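Local coordinates for putative outer membrane lipoprotein (Salmonella typhimurium LT2, PDB 2RD1) that is of unknown function but is a putative lipoprotein of the outer membrane, its modelled part a small all-beta domain probably related to SH3-like folds, at residues T3-T8 / I15-K20; G28-T33 / I42-V47. All blocks are in the same frame, centred on the assembly; numbering follows the deposited sequence.

How the interactions relate
From the N terminus the chain runs up strand 4-9, turns and comes back along strand 14-18; interaction 1 closes this first hairpin. It then passes through strand 22-24 before the second hairpin, 29-33 with 39-43, which interaction 2 closes near its open end. The two loops follow one another in series, neither enclosing nor crossing the other. Their centres lie about 12 Å apart, yet the contacts touch: Gln18 N sits 3.0 Å from Thr33 O, a probable hydrogen bond, and Tyr32 packs on Thr17, tying the two three-stranded sheets together. After strand 39-43 the chain turns so that Val47 packs on Met7, bringing the last strand into the first sheet beside strand 4-9.

Interaction 1: residues T3-T8 / I15-K20; sequences TNYVMT and IVTQGK
Tyr5 swings its CG anti to the carbonyl carbon (chi1 -89°), while Lys20 sends its CG anti to the backbone N (chi1 177°) and stays extended beyond it; together these torsions lay the lysine chain over one face of the phenol ring. The setting is the N-terminal beta hairpin, strand 4-9 against strand 14-18, of a small domain that its family places with SH3-like folds. Lys20 CB makes a CH-pi contact, 3.8 Å from the centroid of the Tyr5 ring and offset toward its rim, and the lysine continues across the ring until CD lies 3.6 Å from Tyr5 OH. The ring thus packs one face against aliphatic methylenes of Lys20, and the tyrosine also touches Lys52 of strand 47-52.

Underneath runs an antiparallel ladder. Tyr5 with Thr17 and Met7 with Ile15 are hydrogen-bonded pairs, and the Thr17 N to Tyr5 O bond is short at 2.7 Å. The side chains of Asn4, Val6, Val16 and Gln18 share one face of the sheet; those of Tyr5, Met7, Ile15 and Thr17 share the other, where Met7 packs on Val47, Leu50 and Pro21. On the first face Val6 CG2 meets Val16 CG2 loosely, at 4.4 Å.

Beyond the ladder, Gly19 N donates to Thr3 O, and the positive phi of Gly19 suits a glycine as the chain bends away. Thr17 OG1 donates to Gly19 O at 3.0 Å, bracing this bend from the side chain, and the same hydroxyl lies 3.3 Å from Tyr5 CB. Thr17 O is gripped twice: Tyr5 N and Asn4 ND2 reach it from opposite faces of its carbonyl plane, the amide at 2.8 Å with a bent N-H...O angle of 135°.

Interaction 2: residues G28-T33 / I42-V47; sequences GMTSYT and INSNDV
This is a backbone-led beta-hairpin contact at the open end of the pair 29-33 and 39-43, where the second strand leaves the sheet through a turn toward strand 47-52. Thr30 and Ile42 form an antiparallel hydrogen-bonded pair, with Thr30 N donating to Ile42 O at 2.7 Å and Ile42 N returning to Thr30 O. One step out, Met29 and Asn43 form a non-hydrogen-bonded pair whose side chains diverge, and Ser44 N closes the ladder on Gly28 O.

Beside the ladder, Ile42 CG2 comes within 3.4 Å of Thr30 O and reaches Tyr32 CE1 at 4.2 Å, the two side chains crossing at a slant. Met29, a selenomethionine bent at chi2 and chi3 (-61° and -85°), folds back so that SE lies 4.0 Å from Asn43 N. Thr30 OG1 and Ser44 OG share a hydrogen bond at 2.9 Å, although the place of the serine hydroxyl is less sure; both side chains also touch Leu23 of strand 22-24.

The turn after Asn43 is held from within. Asp46 N bonds to Asn43 O, and Asn43 ND2 reaches Asp46 OD2 at 3.0 Å from above the carboxylate plane.

Interaction 1: residues T3-T8 / I15-K20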
loop_
_atom_site.group_PDB
_atom_site.type_symbol
_atom_site.label_atom_id
_atom_site.label_comp_id
_atom_site.label_asym_id
_atom_site.label_seq_id
_atom_site.Cartn_x
_atom_site.Cartn_y
_atom_site.Cartn_z
ATOM N N THR A 3 -8.798 -6.930 -2.940
ATOM C CA THR A 3 -8.492 -6.340 -4.277
ATOM C C THR A 3 -7.868 -4.961 -4.087
ATOM O O THR A 3 -6.981 -4.553 -4.839
ATOM C CB THR A 3 -9.764 -6.174 -5.140
ATOM O OG1 THR A 3 -10.720 -7.184 -4.795
ATOM C CG2 THR A 3 -9.422 -6.305 -6.616
ATOM N N ASN A 4 -8.342 -4.236 -3.082
ATOM C CA ASN A 4 -7.816 -2.908 -2.797
ATOM C C ASN A 4 -7.276 -2.820 -1.386
ATOM O O ASN A 4 -7.852 -3.362 -0.445
ATOM C CB ASN A 4 -8.900 -1.845 -2.972
ATOM C CG ASN A 4 -9.056 -1.391 -4.412
ATOM O OD1 ASN A 4 -10.102 -0.867 -4.794
ATOM N ND2 ASN A 4 -8.014 -1.573 -5.212
ATOM N N TYR A 5 -6.149 -2.140 -1.255
ATOM C CA TYR A 5 -5.524 -1.930 0.031
ATOM C C TYR A 5 -5.265 -0.446 0.084
ATOM O O TYR A 5 -5.088 0.195 -0.957
ATOM C CB TYR A 5 -4.189 -2.663 0.141
ATOM C CG TYR A 5 -4.287 -4.080 0.665
ATOM C CD1 TYR A 5 -4.842 -5.095 -0.103
ATOM C CD2 TYR A 5 -3.812 -4.401 1.931
ATOM C CE1 TYR A 5 -4.921 -6.407 0.379
ATOM C CE2 TYR A 5 -3.883 -5.701 2.424
ATOM C CZ TYR A 5 -4.440 -6.700 1.642
ATOM O OH TYR A 5 -4.502 -7.985 2.134
ATOM N N VAL A 6 -5.279 0.103 1.293
ATOM C CA VAL A 6 -5.014 1.513 1.484
ATOM C C VAL A 6 -3.743 1.615 2.298
ATOM O O VAL A 6 -3.638 1.079 3.405
ATOM C CB VAL A 6 -6.155 2.218 2.225
ATOM C CG1 VAL A 6 -5.758 3.658 2.534
ATOM C CG2 VAL A 6 -7.409 2.175 1.381
HETATM N N MSE A 7 -2.775 2.305 1.714
HETATM C CA MSE A 7 -1.472 2.512 2.307
HETATM C C MSE A 7 -1.367 3.923 2.859
HETATM O O MSE A 7 -1.711 4.887 2.180
HETATM C CB MSE A 7 -0.403 2.307 1.235
HETATM C CG MSE A 7 1.021 2.580 1.677
HETATM SE SE MSE A 7 2.249 2.453 0.175
HETATM C CE MSE A 7 2.479 0.541 0.141
ATOM N N THR A 8 -0.899 4.039 4.093
ATOM C CA THR A 8 -0.710 5.339 4.711
ATOM C C THR A 8 0.789 5.522 4.897
ATOM O O THR A 8 1.458 4.667 5.476
ATOM C CB THR A 8 -1.407 5.422 6.068
ATOM O OG1 THR A 8 -2.813 5.217 5.881
ATOM C CG2 THR A 8 -1.193 6.800 6.695
ATOM N N ILE A 15 -2.718 6.375 -0.112
ATOM C CA ILE A 15 -2.633 5.810 -1.456
ATOM C C ILE A 15 -3.353 4.475 -1.550
ATOM O O ILE A 15 -3.129 3.588 -0.737
ATOM C CB ILE A 15 -1.155 5.621 -1.852
ATOM C CG1 ILE A 15 -0.474 6.987 -1.911
ATOM C CG2 ILE A 15 -1.036 4.903 -3.189
ATOM C CD1 ILE A 15 0.874 7.008 -1.252
ATOM N N VAL A 16 -4.224 4.344 -2.547
ATOM C CA VAL A 16 -4.981 3.112 -2.760
ATOM C C VAL A 16 -4.194 2.208 -3.710
ATOM O O VAL A 16 -3.646 2.678 -4.697
ATOM C CB VAL A 16 -6.365 3.409 -3.390
ATOM C CG1 VAL A 16 -7.120 2.122 -3.630
ATOM C CG2 VAL A 16 -7.156 4.348 -2.492
ATOM N N THR A 17 -4.134 0.915 -3.419
ATOM C CA THR A 17 -3.401 0.011 -4.291
ATOM C C THR A 17 -4.290 -1.106 -4.824
ATOM O O THR A 17 -5.384 -1.345 -4.319
ATOM C CB THR A 17 -2.200 -0.646 -3.557
ATOM O OG1 THR A 17 -2.691 -1.568 -2.575
ATOM C CG2 THR A 17 -1.326 0.415 -2.874
ATOM N N GLN A 18 -3.806 -1.778 -5.861
ATOM C CA GLN A 18 -4.521 -2.894 -6.464
ATOM C C GLN A 18 -3.753 -4.103 -5.965
ATOM O O GLN A 18 -2.576 -4.284 -6.300
ATOM C CB GLN A 18 -4.451 -2.817 -7.994
ATOM C CG GLN A 18 -4.949 -1.501 -8.596
ATOM C CD GLN A 18 -4.961 -1.513 -10.125
ATOM O OE1 GLN A 18 -3.973 -1.875 -10.765
ATOM N NE2 GLN A 18 -6.080 -1.108 -10.713
ATOM N N GLY A 19 -4.402 -4.914 -5.138
ATOM C CA GLY A 19 -3.735 -6.079 -4.584
ATOM C C GLY A 19 -2.893 -5.682 -3.381
ATOM O O GLY A 19 -2.615 -4.501 -3.183
ATOM N N LYS A 20 -2.488 -6.661 -2.577
ATOM C CA LYS A 20 -1.677 -6.400 -1.390
ATOM C C LYS A 20 -0.218 -6.130 -1.738
ATOM O O LYS A 20 0.425 -6.933 -2.408
ATOM C CB LYS A 20 -1.748 -7.591 -0.427
ATOM C CG LYS A 20 -0.868 -7.447 0.818
ATOM C CD LYS A 20 -0.958 -8.675 1.737
ATOM C CE LYS A 20 -0.244 -8.407 3.067
ATOM N NZ LYS A 20 -0.335 -9.552 4.021
#

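Interaction 2: residues G28-T33 / I42-V47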
loop_
_atom_site.group_PDB
_atom_site.type_symbol
_atom_site.label_atom_id
_atom_site.label_comp_id
_atom_site.label_asym_id
_atom_site.label_seq_id
_atom_site.Cartn_x
_atom_site.Cartn_y
_atom_site.Cartn_z
ATOM N N GLY A 28 14.490 -3.572 1.653
ATOM C CA GLY A 28 13.837 -2.543 2.441
ATOM C C GLY A 28 12.845 -1.788 1.582
ATOM O O GLY A 28 12.492 -0.644 1.868
HETATM N N MSE A 29 12.392 -2.443 0.519
HETATM C CA MSE A 29 11.440 -1.848 -0.406
HETATM C C MSE A 29 10.106 -2.575 -0.387
HETATM O O MSE A 29 10.042 -3.780 -0.146
HETATM C CB MSE A 29 11.993 -1.884 -1.834
HETATM C CG MSE A 29 13.274 -1.101 -2.034
HETATM SE SE MSE A 29 13.044 0.776 -1.657
HETATM C CE MSE A 29 12.364 1.358 -3.373
ATOM N N THR A 30 9.042 -1.825 -0.633
ATOM C CA THR A 30 7.707 -2.393 -0.695
ATOM C C THR A 30 7.175 -1.992 -2.056
ATOM O O THR A 30 7.000 -0.811 -2.341
ATOM C CB THR A 30 6.771 -1.824 0.398
ATOM O OG1 THR A 30 7.295 -2.131 1.694
ATOM C CG2 THR A 30 5.383 -2.434 0.276
ATOM N N SER A 31 6.937 -2.974 -2.910
ATOM C CA SER A 31 6.429 -2.676 -4.233
ATOM C C SER A 31 4.913 -2.793 -4.241
ATOM O O SER A 31 4.347 -3.663 -3.575
ATOM C CB SER A 31 7.021 -3.646 -5.245
ATOM O OG SER A 31 6.555 -4.961 -4.995
ATOM N N TYR A 32 4.264 -1.903 -4.988
ATOM C CA TYR A 32 2.811 -1.911 -5.112
ATOM C C TYR A 32 2.414 -1.452 -6.507
ATOM O O TYR A 32 3.252 -0.978 -7.270
ATOM C CB TYR A 32 2.162 -0.977 -4.087
ATOM C CG TYR A 32 2.484 0.487 -4.284
ATOM C CD1 TYR A 32 3.697 1.021 -3.854
ATOM C CD2 TYR A 32 1.579 1.338 -4.903
ATOM C CE1 TYR A 32 3.996 2.380 -4.035
ATOM C CE2 TYR A 32 1.865 2.688 -5.091
ATOM C CZ TYR A 32 3.073 3.203 -4.653
ATOM O OH TYR A 32 3.342 4.543 -4.811
ATOM N N THR A 33 1.129 -1.588 -6.820
ATOM C CA THR A 33 0.581 -1.181 -8.111
ATOM C C THR A 33 -0.475 -0.116 -7.858
ATOM O O THR A 33 -1.486 -0.397 -7.213
ATOM C CB THR A 33 -0.112 -2.356 -8.825
ATOM O OG1 THR A 33 0.770 -3.480 -8.879
ATOM C CG2 THR A 33 -0.499 -1.957 -10.236
ATOM N N ILE A 42 8.394 1.601 -2.703
ATOM C CA ILE A 42 8.617 2.619 -1.685
ATOM C C ILE A 42 9.370 2.019 -0.513
ATOM O O ILE A 42 9.236 0.835 -0.222
ATOM C CB ILE A 42 7.276 3.204 -1.168
ATOM C CG1 ILE A 42 7.538 4.241 -0.075
ATOM C CG2 ILE A 42 6.389 2.091 -0.613
ATOM C CD1 ILE A 42 6.275 4.897 0.453
ATOM N N ASN A 43 10.176 2.836 0.148
ATOM C CA ASN A 43 10.927 2.364 1.301
ATOM C C ASN A 43 9.953 1.878 2.376
ATOM O O ASN A 43 9.043 2.602 2.787
ATOM C CB ASN A 43 11.818 3.484 1.842
ATOM C CG ASN A 43 12.398 3.161 3.203
ATOM O OD1 ASN A 43 12.797 2.028 3.470
ATOM N ND2 ASN A 43 12.454 4.164 4.073
ATOM N N SER A 44 10.147 0.639 2.813
ATOM C CA SER A 44 9.289 0.028 3.819
ATOM C C SER A 44 9.177 0.839 5.102
ATOM O O SER A 44 8.225 0.663 5.861
ATOM C CB SER A 44 9.793 -1.379 4.146
ATOM O OG SER A 44 9.857 -2.172 2.974
ATOM N N ASN A 45 10.141 1.720 5.350
ATOM C CA ASN A 45 10.115 2.544 6.557
ATOM C C ASN A 45 9.133 3.701 6.402
ATOM O O ASN A 45 8.639 4.250 7.390
ATOM C CB ASN A 45 11.511 3.095 6.864
ATOM C CG ASN A 45 12.509 2.002 7.193
ATOM O OD1 ASN A 45 12.916 1.231 6.319
ATOM N ND2 ASN A 45 12.904 1.924 8.461
ATOM N N ASP A 46 8.853 4.061 5.154
ATOM C CA ASP A 46 7.934 5.146 4.854
ATOM C C ASP A 46 6.467 4.725 4.876
ATOM O O ASP A 46 5.579 5.542 4.624
ATOM C CB ASP A 46 8.269 5.742 3.490
ATOM C CG ASP A 46 9.622 6.424 3.473
ATOM O OD1 ASP A 46 9.799 7.405 4.226
ATOM O OD2 ASP A 46 10.510 5.979 2.714
ATOM N N VAL A 47 6.210 3.455 5.180
ATOM C CA VAL A 47 4.843 2.950 5.232
ATOM C C VAL A 47 4.335 2.867 6.673
ATOM O O VAL A 47 4.841 2.080 7.477
ATOM C CB VAL A 47 4.732 1.548 4.594
ATOM C CG1 VAL A 47 3.289 1.077 4.637
ATOM C CG2 VAL A 47 5.251 1.577 3.154
#